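Local coordinates for acetyl-CoA acetyltransferase A (Ascaris suum, PDB 6BJA), which belongs to the thiolase family and probably catalyses the coenzyme A-dependent interconversion of two acetyl-CoA molecules with acetoacetyl-CoA, at residues Ala106-Ile109 with Tyr113-Ile116; Lys190-Trp195 with Glu223-Leu228; Gly259-Val264 with Ser360-Val365; Asp294-Pro299 with Ser327-Ala332. All blocks are in the same frame, centred on the assembly; numbering follows the deposited sequence.

Contact 3 is the most central of the four, a fully buried strand-on-helix packing that brings together the N- and C-terminal thiolase regions, and its side-chain contacts are apolar. Contact 4, nested in the chain between the two segments of contact 3, is also buried but keeps two waters between its helical segments, close to Cys-383. The other two are only partly buried and lie on opposite sides of the chain's centre, about 36 Å apart between centres. In contact 1, backbone bonds and one water join the end of helix 97-110 to the loop after it, beside a second subunit; contact 2 sets one tyrosine against helix 177-197 beside the coenzyme A pocket.

Contact 1 (Ala106-Ile109 with Tyr113-Ile116); sequences AQAI and YRRI
With CG anti to its carbonyl carbon (chi1 -58°) and the chain bent again at chi2 (-56°), Arg-114 lays its CG against the methyl of Ala-108, 3.7 Å from CB, before the guanidinium group runs off to Glu-57 and Gln-87. Ile-109 also has CG1 anti to its carbonyl carbon, which sets that branch 3.6 Å from Arg-114 O. The backbone makes the polar link. Ala-108 O takes a nearly straight bond from Arg-114 N (3.0 Å, 167° at the hydrogen), the donor standing well above the carbonyl plane, and a weak, bent one from Tyr-113 N. The CA of Ile-109 makes a CA-H...O contact with Arg-114 O at 3.4 Å, and one water donates to both Ile-109 O and Arg-114 O. Here helix 97-110 ends and the chain turns toward strand 116-124 of the central sheet. Tyr-113 sends its hydroxyl to Glu-287 of the second subunit, and its CE2 lies over one face of the Arg-114 guanidinium, off its centre. Two carbonyls of the last helical turn, Ala-108 O and Ile-109 O, are thus met by the loop's N-H groups and by water, while Tyr-113 and Arg-114 direct their polar ends elsewhere in the assembly.

Contact 2 (Lys190-Trp195 with Glu223-Leu228); sequences KAEHAW and EEYKRL. With COA (coenzyme A), chain C.
Aromatic contact joins Trp-195 and Tyr-225: the five-membered ring of the indole and the tyrosine ring lie within 5° of parallel but are displaced laterally, centroids 4.7 Å apart, with little overlap. The closest atoms are Trp-195 CD1 and Tyr-225 CE1, at 3.4 Å, and the hydroxyl OH of Tyr-225 sits equally near Trp-195 CB. A chi1 of 80°, with CG between the backbone N and the carbonyl carbon, points the tyrosine ring at the helix; Ala-191 O lies over one face and Lys-226 CG over the other. Carbon contacts from the same helix add to this. Ala-191 CB meets Tyr-225 CB at 3.8 Å, and Glu-192 CA approaches Tyr-225 CE2 at 3.7 Å. The tyrosine thereby fastens a 3-10 turn, residues 224-226, onto helix 177-197 in the part of the thiolase fold that borders the coenzyme A pocket. Ligand contact comes from Leu-228, whose CD1 lies 3.5 Å from N1A of the adenine, while Lys-232 and Ser-254 hydrogen-bond coenzyme A. Polar interactions lie around the ring pair: Trp-195 NE1 bonds to Asp-222, and Glu-224 OE2 to the hydroxyl of Tyr-188, a coenzyme A-binding residue. The Glu-223 carboxylate is hydrogen-bonded to Ser-26 and Thr-27, its ion pair with Arg-227 being merely long.

Contact 3 (Gly259-Val264 with Ser360-Val365); sequences GAAACV and SGARIV
Ala-261 turns its methyl from the strand straight onto the backbone of helix 357-371, touching Arg-363 N and CA, each 3.6 Å from CB. This is the layered core of the thiolase fold, with a central helix lying on strand 257-267 of the mixed sheet; the two axes pass 6.8 Å apart with an angle of 60° between their directions. Ala-362 faces back from the helix, its CB 3.7 Å from Ala-261 O and 3.9 Å from Ala-261 CB, so the small side chains let the backbones come close: the CA atoms of Ala-261 and Arg-363 are 5.1 Å apart. Arg-363 offers the strand little beyond its CB. Its CG is anti to the backbone N (chi1 -157°) and the chain bends at chi2 and chi3, taking the guanidinium away to Thr-367. Nearby, Ser-360 OG is hydrogen-bonded to ND1 of His-355, a predicted active-site residue. Farther along, Cys-263 points at the helix, with SG 4.3 Å from CG1 of Val-365.

Contact 4 (Asp294-Pro299 with Ser327-Ala332); sequences DFTVAP and SVTGLA
The 3-10 turn 295-297, running into helix 298-310, comes alongside the first turns of helix 327-337 and is nearest at Thr-296 and Thr-329, whose CA atoms are 5.6 Å apart. Thr-296 carries the contact through its methyl. With OG1 anti to the carbonyl carbon (chi1 -60°), CG2 stands anti to the backbone N and reaches the helix, 3.7 Å from Thr-329 CA. The same CG2 of Thr-296 lies 4.1 Å from Val-328 O and 4.4 Å from Ala-332 CB, and so rests among Val-328, Thr-329 and, one turn on, Ala-332. The carbonyl oxygens and the hydroxyls of the two threonines are bridged by water. One molecule donates to both Thr-296 O and Thr-329 O, 2.8 Å from each; a second joins the hydroxyls, 2.8 Å from Thr-296 OG1 and 2.7 Å from Thr-329 OG1. The hydroxyl of Thr-329 is also hydrogen-bonded to Phe-326 O, three residues back in the chain, and that of Thr-296 stands over the rim of one face of the Phe-295 ring. Helix 162-172 also packs on Thr-296 and Val-328. Phe-295, Pro-299 and Thr-329 all touch Cys-383, the residue predicted as a proton acceptor, so this water-bridged contact probably belongs to the second shell of the thiolase active site.

Contact 1 (Ala106-Ile109 with Tyr113-Ile116)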
loop_
_atom_site.group_PDB
_atom_site.type_symbol
_atom_site.label_atom_id
_atom_site.label_comp_id
_atom_site.label_asym_id
_atom_site.label_seq_id
_atom_site.Cartn_x
_atom_site.Cartn_y
_atom_site.Cartn_z
ATOM N N ALA A 106 -27.951 14.759 -26.833
ATOM C CA ALA A 106 -29.097 14.821 -27.729
ATOM C C ALA A 106 -30.315 15.343 -26.967
ATOM O O ALA A 106 -31.047 16.180 -27.470
ATOM C CB ALA A 106 -29.388 13.457 -28.353
ATOM N N GLN A 107 -30.529 14.844 -25.754
ATOM C CA GLN A 107 -31.672 15.292 -24.966
ATOM C C GLN A 107 -31.599 16.790 -24.657
ATOM O O GLN A 107 -32.602 17.496 -24.750
ATOM C CB GLN A 107 -31.769 14.498 -23.662
ATOM C CG GLN A 107 -33.123 14.629 -22.988
ATOM C CD GLN A 107 -33.235 13.766 -21.733
ATOM O OE1 GLN A 107 -32.814 14.177 -20.650
ATOM N NE2 GLN A 107 -33.789 12.559 -21.882
ATOM N N ALA A 108 -30.421 17.277 -24.271
ATOM C CA ALA A 108 -30.245 18.697 -23.989
ATOM C C ALA A 108 -30.670 19.558 -25.169
ATOM O O ALA A 108 -31.224 20.646 -25.006
ATOM C CB ALA A 108 -28.811 18.981 -23.619
ATOM N N ILE A 109 -30.365 19.088 -26.371
ATOM C CA ILE A 109 -30.753 19.786 -27.585
ATOM C C ILE A 109 -32.245 19.617 -27.868
ATOM O O ILE A 109 -32.941 20.585 -28.196
ATOM C CB ILE A 109 -29.896 19.284 -28.775
ATOM C CG1 ILE A 109 -28.466 19.793 -28.605
ATOM C CG2 ILE A 109 -30.446 19.749 -30.112
ATOM C CD1 ILE A 109 -27.444 19.154 -29.555
ATOM N N TYR A 113 -32.719 23.306 -24.353
ATOM C CA TYR A 113 -31.834 23.900 -23.360
ATOM C C TYR A 113 -30.501 24.291 -23.968
ATOM O O TYR A 113 -29.962 25.363 -23.676
ATOM C CB TYR A 113 -31.603 22.933 -22.219
ATOM C CG TYR A 113 -30.772 23.455 -21.085
ATOM C CD1 TYR A 113 -31.050 24.686 -20.498
ATOM C CD2 TYR A 113 -29.755 22.692 -20.538
ATOM C CE1 TYR A 113 -30.315 25.142 -19.441
ATOM C CE2 TYR A 113 -29.017 23.139 -19.481
ATOM C CZ TYR A 113 -29.299 24.378 -18.934
ATOM O OH TYR A 113 -28.566 24.832 -17.876
ATOM N N ARG A 114 -29.979 23.403 -24.810
ATOM C CA ARG A 114 -28.697 23.627 -25.496
ATOM C C ARG A 114 -28.833 23.605 -27.007
ATOM O O ARG A 114 -29.761 23.001 -27.560
ATOM C CB ARG A 114 -27.676 22.555 -25.110
ATOM C CG ARG A 114 -27.375 22.444 -23.660
ATOM C CD ARG A 114 -26.903 23.742 -23.063
ATOM N NE ARG A 114 -26.381 23.549 -21.720
ATOM C CZ ARG A 114 -25.977 24.526 -20.924
ATOM N NH1 ARG A 114 -26.014 25.788 -21.350
ATOM N NH2 ARG A 114 -25.512 24.260 -19.716
ATOM N N ARG A 115 -27.861 24.236 -27.668
ATOM C CA ARG A 115 -27.766 24.232 -29.123
ATOM C C ARG A 115 -26.581 23.412 -29.610
ATOM O O ARG A 115 -26.635 22.833 -30.682
ATOM C CB ARG A 115 -27.628 25.658 -29.655
ATOM C CG ARG A 115 -28.918 26.474 -29.641
ATOM C CD ARG A 115 -28.606 27.976 -29.695
ATOM N NE ARG A 115 -28.063 28.438 -30.975
ATOM C CZ ARG A 115 -28.802 28.849 -32.003
ATOM N NH1 ARG A 115 -28.224 29.254 -33.118
ATOM N NH2 ARG A 115 -30.126 28.841 -31.928
ATOM N N ILE A 116 -25.497 23.426 -28.838
ATOM C CA ILE A 116 -24.222 22.836 -29.255
ATOM C C ILE A 116 -23.545 22.186 -28.058
ATOM O O ILE A 116 -23.303 22.838 -27.062
ATOM C CB ILE A 116 -23.263 23.887 -29.844
ATOM C CG1 ILE A 116 -23.915 24.609 -31.025
ATOM C CG2 ILE A 116 -21.963 23.217 -30.283
ATOM C CD1 ILE A 116 -23.181 25.879 -31.429
HETATM O O HOH W 1 -32.048 23.142 -28.981
#

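Contact 2 (Lys190-Trp195 with Glu223-Leu228)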
loop_
_atom_site.group_PDB
_atom_site.type_symbol
_atom_site.label_atom_id
_atom_site.label_comp_id
_atom_site.label_asym_id
_atom_site.label_seq_id
_atom_site.Cartn_x
_atom_site.Cartn_y
_atom_site.Cartn_z
ATOM N N LYS A 190 -11.365 -8.648 -39.861
ATOM C CA LYS A 190 -12.019 -7.451 -40.354
ATOM C C LYS A 190 -11.244 -6.216 -39.922
ATOM O O LYS A 190 -11.133 -5.266 -40.699
ATOM C CB LYS A 190 -13.475 -7.381 -39.881
ATOM C CG LYS A 190 -14.347 -8.435 -40.566
ATOM C CD LYS A 190 -15.830 -8.241 -40.252
ATOM C CE LYS A 190 -16.102 -8.429 -38.782
ATOM N NZ LYS A 190 -17.557 -8.355 -38.447
ATOM N N ALA A 191 -10.691 -6.240 -38.708
ATOM C CA ALA A 191 -9.919 -5.090 -38.214
ATOM C C ALA A 191 -8.649 -4.948 -39.011
ATOM O O ALA A 191 -8.264 -3.835 -39.394
ATOM C CB ALA A 191 -9.587 -5.246 -36.758
ATOM N N GLU A 192 -7.992 -6.078 -39.253
ATOM C CA GLU A 192 -6.749 -6.060 -40.026
ATOM C C GLU A 192 -7.012 -5.558 -41.449
ATOM O O GLU A 192 -6.251 -4.738 -41.973
ATOM C CB GLU A 192 -6.107 -7.450 -40.064
ATOM C CG GLU A 192 -4.782 -7.499 -40.837
ATOM C CD GLU A 192 -4.181 -8.898 -40.882
ATOM O OE1 GLU A 192 -4.843 -9.857 -40.415
ATOM O OE2 GLU A 192 -3.041 -9.037 -41.383
ATOM N N HIS A 193 -8.086 -6.037 -42.058
ATOM C CA HIS A 193 -8.452 -5.629 -43.396
ATOM C C HIS A 193 -8.753 -4.129 -43.453
ATOM O O HIS A 193 -8.315 -3.430 -44.365
ATOM C CB HIS A 193 -9.651 -6.424 -43.884
ATOM C CG HIS A 193 -9.983 -6.172 -45.316
ATOM N ND1 HIS A 193 -11.132 -5.527 -45.713
ATOM C CD2 HIS A 193 -9.293 -6.448 -46.449
ATOM C CE1 HIS A 193 -11.146 -5.429 -47.032
ATOM N NE2 HIS A 193 -10.042 -5.981 -47.501
ATOM N N ALA A 194 -9.485 -3.638 -42.460
ATOM C CA ALA A 194 -9.836 -2.242 -42.391
ATOM C C ALA A 194 -8.572 -1.392 -42.314
ATOM O O ALA A 194 -8.450 -0.389 -43.018
ATOM C CB ALA A 194 -10.754 -1.993 -41.182
ATOM N N TRP A 195 -7.623 -1.774 -41.463
ATOM C CA TRP A 195 -6.407 -0.980 -41.336
ATOM C C TRP A 195 -5.577 -1.074 -42.623
ATOM O O TRP A 195 -5.014 -0.068 -43.056
ATOM C CB TRP A 195 -5.592 -1.406 -40.101
ATOM C CG TRP A 195 -6.087 -0.667 -38.886
ATOM C CD1 TRP A 195 -6.826 -1.163 -37.860
ATOM C CD2 TRP A 195 -5.906 0.723 -38.627
ATOM N NE1 TRP A 195 -7.110 -0.149 -36.945
ATOM C CE2 TRP A 195 -6.551 1.017 -37.404
ATOM C CE3 TRP A 195 -5.249 1.750 -39.303
ATOM C CZ2 TRP A 195 -6.560 2.300 -36.861
ATOM C CZ3 TRP A 195 -5.263 3.010 -38.756
ATOM C CH2 TRP A 195 -5.914 3.275 -37.556
ATOM N N GLU A 223 -3.721 -0.948 -31.591
ATOM C CA GLU A 223 -2.695 -1.927 -31.241
ATOM C C GLU A 223 -3.181 -3.359 -31.098
ATOM O O GLU A 223 -2.456 -4.284 -31.416
ATOM C CB GLU A 223 -2.003 -1.516 -29.930
ATOM C CG GLU A 223 -1.253 -0.221 -30.027
ATOM C CD GLU A 223 -0.305 0.049 -28.858
ATOM O OE1 GLU A 223 -0.593 -0.396 -27.722
ATOM O OE2 GLU A 223 0.744 0.707 -29.083
ATOM N N GLU A 224 -4.387 -3.562 -30.571
ATOM C CA GLU A 224 -4.775 -4.909 -30.160
ATOM C C GLU A 224 -4.877 -5.880 -31.317
ATOM O O GLU A 224 -4.564 -7.058 -31.149
ATOM C CB GLU A 224 -6.105 -4.882 -29.407
ATOM C CG GLU A 224 -6.731 -6.285 -29.168
ATOM C CD GLU A 224 -5.854 -7.270 -28.374
ATOM O OE1 GLU A 224 -5.036 -6.817 -27.522
ATOM O OE2 GLU A 224 -6.023 -8.517 -28.574
ATOM N N TYR A 225 -5.324 -5.422 -32.480
ATOM C CA TYR A 225 -5.656 -6.371 -33.549
ATOM C C TYR A 225 -4.407 -7.077 -34.062
ATOM O O TYR A 225 -4.509 -8.155 -34.667
ATOM C CB TYR A 225 -6.391 -5.668 -34.691
ATOM C CG TYR A 225 -5.507 -4.896 -35.651
ATOM C CD1 TYR A 225 -5.189 -3.571 -35.415
ATOM C CD2 TYR A 225 -5.014 -5.494 -36.801
ATOM C CE1 TYR A 225 -4.383 -2.859 -36.279
ATOM C CE2 TYR A 225 -4.205 -4.790 -37.670
ATOM C CZ TYR A 225 -3.899 -3.481 -37.412
ATOM O OH TYR A 225 -3.089 -2.765 -38.287
ATOM N N LYS A 226 -3.239 -6.485 -33.813
ATOM C CA LYS A 226 -1.970 -7.084 -34.252
ATOM C C LYS A 226 -1.478 -8.210 -33.341
ATOM O O LYS A 226 -0.519 -8.915 -33.684
ATOM C CB LYS A 226 -0.890 -6.004 -34.349
ATOM C CG LYS A 226 -1.271 -4.871 -35.277
ATOM C CD LYS A 226 -0.215 -3.774 -35.291
ATOM C CE LYS A 226 -0.840 -2.392 -35.446
ATOM N NZ LYS A 226 0.179 -1.330 -35.659
ATOM N N ARG A 227 -2.150 -8.407 -32.210
ATOM C CA ARG A 227 -1.652 -9.299 -31.164
ATOM C C ARG A 227 -2.209 -10.710 -31.248
ATOM O O ARG A 227 -1.822 -11.566 -30.458
ATOM C CB ARG A 227 -1.961 -8.721 -29.786
ATOM C CG ARG A 227 -1.357 -7.369 -29.637
ATOM C CD ARG A 227 -1.205 -6.895 -28.209
ATOM N NE ARG A 227 -0.502 -5.614 -28.293
ATOM C CZ ARG A 227 0.153 -5.018 -27.306
ATOM N NH1 ARG A 227 0.206 -5.558 -26.088
ATOM N NH2 ARG A 227 0.746 -3.860 -27.554
ATOM N N LEU A 228 -3.107 -10.954 -32.190
ATOM C CA LEU A 228 -3.671 -12.299 -32.347
ATOM C C LEU A 228 -2.566 -13.317 -32.632
ATOM O O LEU A 228 -1.718 -13.093 -33.492
ATOM C CB LEU A 228 -4.695 -12.331 -33.486
ATOM C CG LEU A 228 -5.287 -13.698 -33.838
ATOM C CD1 LEU A 228 -6.159 -14.176 -32.691
ATOM C CD2 LEU A 228 -6.063 -13.631 -35.151
HETATM N N1A COA C . -4.849 -14.808 -29.536
HETATM C C2A COA C . -4.125 -15.829 -29.043
HETATM N N3A COA C . -3.790 -15.946 -27.750
HETATM C C4A COA C . -4.175 -15.024 -26.844
HETATM C C5A COA C . -4.976 -13.882 -27.293
HETATM C C6A COA C . -5.307 -13.819 -28.734
HETATM N N6A COA C . -6.044 -12.811 -29.244
HETATM N N7A COA C . -5.213 -13.133 -26.196
HETATM C C8A COA C . -4.614 -13.748 -25.142
HETATM N N9A COA C . -3.996 -14.888 -25.537
HETATM C C1B COA C . -3.212 -15.850 -24.716
HETATM C C2B COA C . -1.918 -15.191 -24.271
HETATM O O2B COA C . -0.819 -15.561 -25.108
HETATM C C3B COA C . -1.682 -15.669 -22.854
HETATM O O3B COA C . -0.527 -16.518 -22.850
HETATM P P3B COA C . -0.465 -18.078 -22.480
HETATM O O7A COA C . -1.552 -18.796 -23.245
HETATM O O8A COA C . 0.887 -18.607 -22.907
HETATM O O9A COA C . -0.661 -18.261 -20.996
HETATM C C4B COA C . -3.022 -16.258 -22.406
HETATM O O4B COA C . -3.902 -16.272 -23.534
HETATM C C5B COA C . -3.651 -15.361 -21.356
HETATM O O5B COA C . -3.929 -14.128 -22.014
HETATM P P1A COA C . -3.369 -12.699 -21.516
HETATM O O1A COA C . -1.881 -12.716 -21.260
HETATM O O2A COA C . -3.708 -11.622 -22.523
HETATM O O3A COA C . -4.085 -12.380 -20.129
HETATM P P2A COA C . -3.418 -11.314 -19.132
HETATM O O4A COA C . -2.110 -11.850 -18.592
HETATM O O5A COA C . -3.223 -9.975 -19.813
HETATM O O6A COA C . -4.502 -11.179 -17.964
HETATM C CBP COA C . -6.304 -9.674 -17.710
HETATM C CCP COA C . -5.857 -10.973 -18.345
HETATM C CDP COA C . -6.159 -9.832 -16.214
HETATM C CEP COA C . -5.395 -8.505 -18.103
HETATM C CAP COA C . -7.802 -9.452 -17.987
HETATM O OAP COA C . -8.245 -8.363 -17.164
HETATM C C9P COA C . -8.128 -9.185 -19.442
HETATM O O9P COA C . -7.263 -8.878 -20.248
HETATM N N8P COA C . -9.393 -9.281 -19.861
HETATM C C7P COA C . -10.525 -9.648 -19.036
HETATM C C6P COA C . -11.709 -10.005 -19.923
HETATM C C5P COA C . -12.766 -8.950 -19.744
HETATM O O5P COA C . -13.695 -9.115 -18.956
HETATM N N4P COA C . -12.597 -7.842 -20.452
HETATM C C3P COA C . -13.500 -6.718 -20.284
HETATM C C2P COA C . -14.612 -6.646 -21.304
HETATM S S1P COA C . -16.175 -6.289 -20.479
#

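Contact 3 (Gly259-Val264 with Ser360-Val365)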
loop_
_atom_site.group_PDB
_atom_site.type_symbol
_atom_site.label_atom_id
_atom_site.label_comp_id
_atom_site.label_asym_id
_atom_site.label_seq_id
_atom_site.Cartn_x
_atom_site.Cartn_y
_atom_site.Cartn_z
ATOM N N GLY A 259 -8.077 4.619 -24.554
ATOM C CA GLY A 259 -8.570 5.331 -25.716
ATOM C C GLY A 259 -9.668 6.319 -25.409
ATOM O O GLY A 259 -10.201 6.331 -24.296
ATOM N N ALA A 260 -9.999 7.147 -26.397
ATOM C CA ALA A 260 -11.066 8.137 -26.274
ATOM C C ALA A 260 -11.761 8.369 -27.611
ATOM O O ALA A 260 -11.225 8.068 -28.674
ATOM C CB ALA A 260 -10.517 9.449 -25.719
ATOM N N ALA A 261 -12.981 8.878 -27.537
ATOM C CA ALA A 261 -13.776 9.152 -28.727
ATOM C C ALA A 261 -14.751 10.270 -28.431
ATOM O O ALA A 261 -15.267 10.349 -27.319
ATOM C CB ALA A 261 -14.521 7.908 -29.176
ATOM N N ALA A 262 -15.027 11.115 -29.423
ATOM C CA ALA A 262 -15.843 12.313 -29.211
ATOM C C ALA A 262 -16.669 12.688 -30.416
ATOM O O ALA A 262 -16.222 12.513 -31.563
ATOM C CB ALA A 262 -14.944 13.530 -28.830
ATOM N N CYS A 263 -17.845 13.244 -30.155
ATOM C CA CYS A 263 -18.688 13.836 -31.192
ATOM C C CYS A 263 -19.142 15.216 -30.778
ATOM O O CYS A 263 -19.479 15.435 -29.612
ATOM C CB CYS A 263 -19.945 13.024 -31.452
ATOM S SG CYS A 263 -19.726 11.332 -31.968
ATOM N N VAL A 264 -19.183 16.149 -31.727
ATOM C CA VAL A 264 -19.871 17.418 -31.489
ATOM C C VAL A 264 -21.289 17.288 -32.026
ATOM O O VAL A 264 -21.485 16.876 -33.164
ATOM C CB VAL A 264 -19.136 18.596 -32.153
ATOM C CG1 VAL A 264 -19.967 19.869 -32.125
ATOM C CG2 VAL A 264 -17.834 18.825 -31.462
ATOM N N SER A 360 -15.963 3.307 -25.134
ATOM C CA SER A 360 -16.463 2.442 -26.202
ATOM C C SER A 360 -17.831 2.835 -26.768
ATOM O O SER A 360 -18.076 2.661 -27.960
ATOM C CB SER A 360 -16.500 0.992 -25.723
ATOM O OG SER A 360 -15.195 0.455 -25.791
ATOM N N GLY A 361 -18.706 3.378 -25.936
ATOM C CA GLY A 361 -19.989 3.851 -26.426
ATOM C C GLY A 361 -19.861 4.864 -27.543
ATOM O O GLY A 361 -20.419 4.713 -28.626
ATOM N N ALA A 362 -19.078 5.915 -27.304
ATOM C CA ALA A 362 -18.842 6.897 -28.354
ATOM C C ALA A 362 -17.989 6.320 -29.494
ATOM O O ALA A 362 -18.174 6.667 -30.662
ATOM C CB ALA A 362 -18.179 8.112 -27.775
ATOM N N ARG A 363 -17.074 5.426 -29.155
ATOM C CA ARG A 363 -16.167 4.866 -30.148
ATOM C C ARG A 363 -16.980 4.105 -31.204
ATOM O O ARG A 363 -16.725 4.256 -32.401
ATOM C CB ARG A 363 -15.121 3.961 -29.488
ATOM C CG ARG A 363 -13.820 3.754 -30.282
ATOM C CD ARG A 363 -13.968 2.778 -31.443
ATOM N NE ARG A 363 -14.339 1.434 -30.975
ATOM C CZ ARG A 363 -14.862 0.495 -31.755
ATOM N NH1 ARG A 363 -15.139 0.741 -33.024
ATOM N NH2 ARG A 363 -15.131 -0.689 -31.242
ATOM N N ILE A 364 -17.973 3.312 -30.794
ATOM C CA ILE A 364 -18.734 2.586 -31.812
ATOM C C ILE A 364 -19.661 3.498 -32.619
ATOM O O ILE A 364 -19.912 3.244 -33.796
ATOM C CB ILE A 364 -19.550 1.403 -31.229
ATOM C CG1 ILE A 364 -20.675 1.847 -30.282
ATOM C CG2 ILE A 364 -18.592 0.429 -30.556
ATOM C CD1 ILE A 364 -21.695 0.705 -29.929
ATOM N N VAL A 365 -20.113 4.601 -32.038
ATOM C CA VAL A 365 -20.858 5.588 -32.816
ATOM C C VAL A 365 -19.954 6.239 -33.868
ATOM O O VAL A 365 -20.358 6.434 -35.024
ATOM C CB VAL A 365 -21.479 6.667 -31.919
ATOM C CG1 VAL A 365 -22.079 7.792 -32.742
ATOM C CG2 VAL A 365 -22.547 6.053 -31.007
#

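Contact 4 (Asp294-Pro299 with Ser327-Ala332)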
loop_
_atom_site.group_PDB
_atom_site.type_symbol
_atom_site.label_atom_id
_atom_site.label_comp_id
_atom_site.label_asym_id
_atom_site.label_seq_id
_atom_site.Cartn_x
_atom_site.Cartn_y
_atom_site.Cartn_z
ATOM N N ASP A 294 -27.790 -11.415 -17.172
ATOM C CA ASP A 294 -28.222 -11.507 -18.574
ATOM C C ASP A 294 -27.859 -10.272 -19.406
ATOM O O ASP A 294 -28.455 -10.028 -20.452
ATOM C CB ASP A 294 -29.747 -11.700 -18.634
ATOM C CG ASP A 294 -30.195 -13.062 -18.110
ATOM O OD1 ASP A 294 -29.547 -14.071 -18.460
ATOM O OD2 ASP A 294 -31.203 -13.122 -17.340
ATOM N N PHE A 295 -26.925 -9.469 -18.916
ATOM C CA PHE A 295 -26.585 -8.198 -19.579
ATOM C C PHE A 295 -26.287 -8.354 -21.075
ATOM O O PHE A 295 -26.588 -7.464 -21.853
ATOM C CB PHE A 295 -25.397 -7.522 -18.880
ATOM C CG PHE A 295 -24.070 -8.136 -19.176
ATOM C CD1 PHE A 295 -23.733 -9.375 -18.668
ATOM C CD2 PHE A 295 -23.143 -7.459 -19.948
ATOM C CE1 PHE A 295 -22.512 -9.952 -18.944
ATOM C CE2 PHE A 295 -21.924 -8.017 -20.213
ATOM C CZ PHE A 295 -21.600 -9.267 -19.726
ATOM N N THR A 296 -25.760 -9.507 -21.468
ATOM C CA THR A 296 -25.379 -9.737 -22.844
ATOM C C THR A 296 -26.575 -9.673 -23.808
ATOM O O THR A 296 -26.374 -9.381 -24.975
ATOM C CB THR A 296 -24.665 -11.110 -22.975
ATOM O OG1 THR A 296 -23.481 -11.130 -22.161
ATOM C CG2 THR A 296 -24.232 -11.387 -24.408
ATOM N N VAL A 297 -27.802 -9.966 -23.355
ATOM C CA VAL A 297 -28.955 -9.918 -24.261
ATOM C C VAL A 297 -29.745 -8.609 -24.212
ATOM O O VAL A 297 -30.701 -8.429 -24.971
ATOM C CB VAL A 297 -29.933 -11.098 -24.009
ATOM C CG1 VAL A 297 -29.168 -12.418 -24.109
ATOM C CG2 VAL A 297 -30.655 -10.956 -22.689
ATOM N N ALA A 298 -29.323 -7.664 -23.373
ATOM C CA ALA A 298 -29.995 -6.363 -23.341
ATOM C C ALA A 298 -29.913 -5.560 -24.659
ATOM O O ALA A 298 -30.845 -4.828 -25.001
ATOM C CB ALA A 298 -29.436 -5.513 -22.188
ATOM N N PRO A 299 -28.803 -5.679 -25.413
ATOM C CA PRO A 299 -28.774 -4.835 -26.615
ATOM C C PRO A 299 -29.888 -5.122 -27.618
ATOM O O PRO A 299 -30.455 -4.180 -28.153
ATOM C CB PRO A 299 -27.395 -5.126 -27.213
ATOM C CG PRO A 299 -26.556 -5.420 -26.030
ATOM C CD PRO A 299 -27.482 -6.258 -25.128
ATOM N N SER A 327 -17.160 -12.251 -27.616
ATOM C CA SER A 327 -17.655 -12.751 -28.884
ATOM C C SER A 327 -19.143 -13.102 -28.788
ATOM O O SER A 327 -19.913 -12.897 -29.730
ATOM C CB SER A 327 -16.862 -13.980 -29.318
ATOM O OG SER A 327 -15.568 -13.601 -29.750
ATOM N N VAL A 328 -19.561 -13.643 -27.656
ATOM C CA VAL A 328 -20.962 -14.012 -27.506
ATOM C C VAL A 328 -21.880 -12.793 -27.607
ATOM O O VAL A 328 -23.024 -12.926 -28.027
ATOM C CB VAL A 328 -21.225 -14.780 -26.178
ATOM C CG1 VAL A 328 -20.769 -13.986 -24.940
ATOM C CG2 VAL A 328 -22.704 -15.158 -26.052
ATOM N N THR A 329 -21.385 -11.595 -27.260
ATOM C CA THR A 329 -22.208 -10.401 -27.383
ATOM C C THR A 329 -22.652 -10.190 -28.834
ATOM O O THR A 329 -23.817 -9.898 -29.111
ATOM C CB THR A 329 -21.447 -9.172 -26.905
ATOM O OG1 THR A 329 -20.730 -9.506 -25.710
ATOM C CG2 THR A 329 -22.397 -8.003 -26.638
ATOM N N GLY A 330 -21.703 -10.329 -29.757
ATOM C CA GLY A 330 -22.004 -10.202 -31.168
ATOM C C GLY A 330 -22.898 -11.308 -31.689
ATOM O O GLY A 330 -23.891 -11.055 -32.371
ATOM N N LEU A 331 -22.537 -12.537 -31.361
ATOM C CA LEU A 331 -23.313 -13.697 -31.818
ATOM C C LEU A 331 -24.762 -13.654 -31.333
ATOM O O LEU A 331 -25.694 -13.937 -32.084
ATOM C CB LEU A 331 -22.660 -14.979 -31.343
ATOM C CG LEU A 331 -21.380 -15.333 -32.096
ATOM C CD1 LEU A 331 -20.635 -16.424 -31.386
ATOM C CD2 LEU A 331 -21.666 -15.736 -33.556
ATOM N N ALA A 332 -24.957 -13.308 -30.065
ATOM C CA ALA A 332 -26.302 -13.285 -29.509
ATOM C C ALA A 332 -27.144 -12.217 -30.200
ATOM O O ALA A 332 -28.315 -12.420 -30.491
ATOM C CB ALA A 332 -26.254 -13.047 -28.005
HETATM O O HOH W 2 -25.692 -8.595 -27.540
HETATM O O HOH W 3 -21.815 -9.130 -23.299
#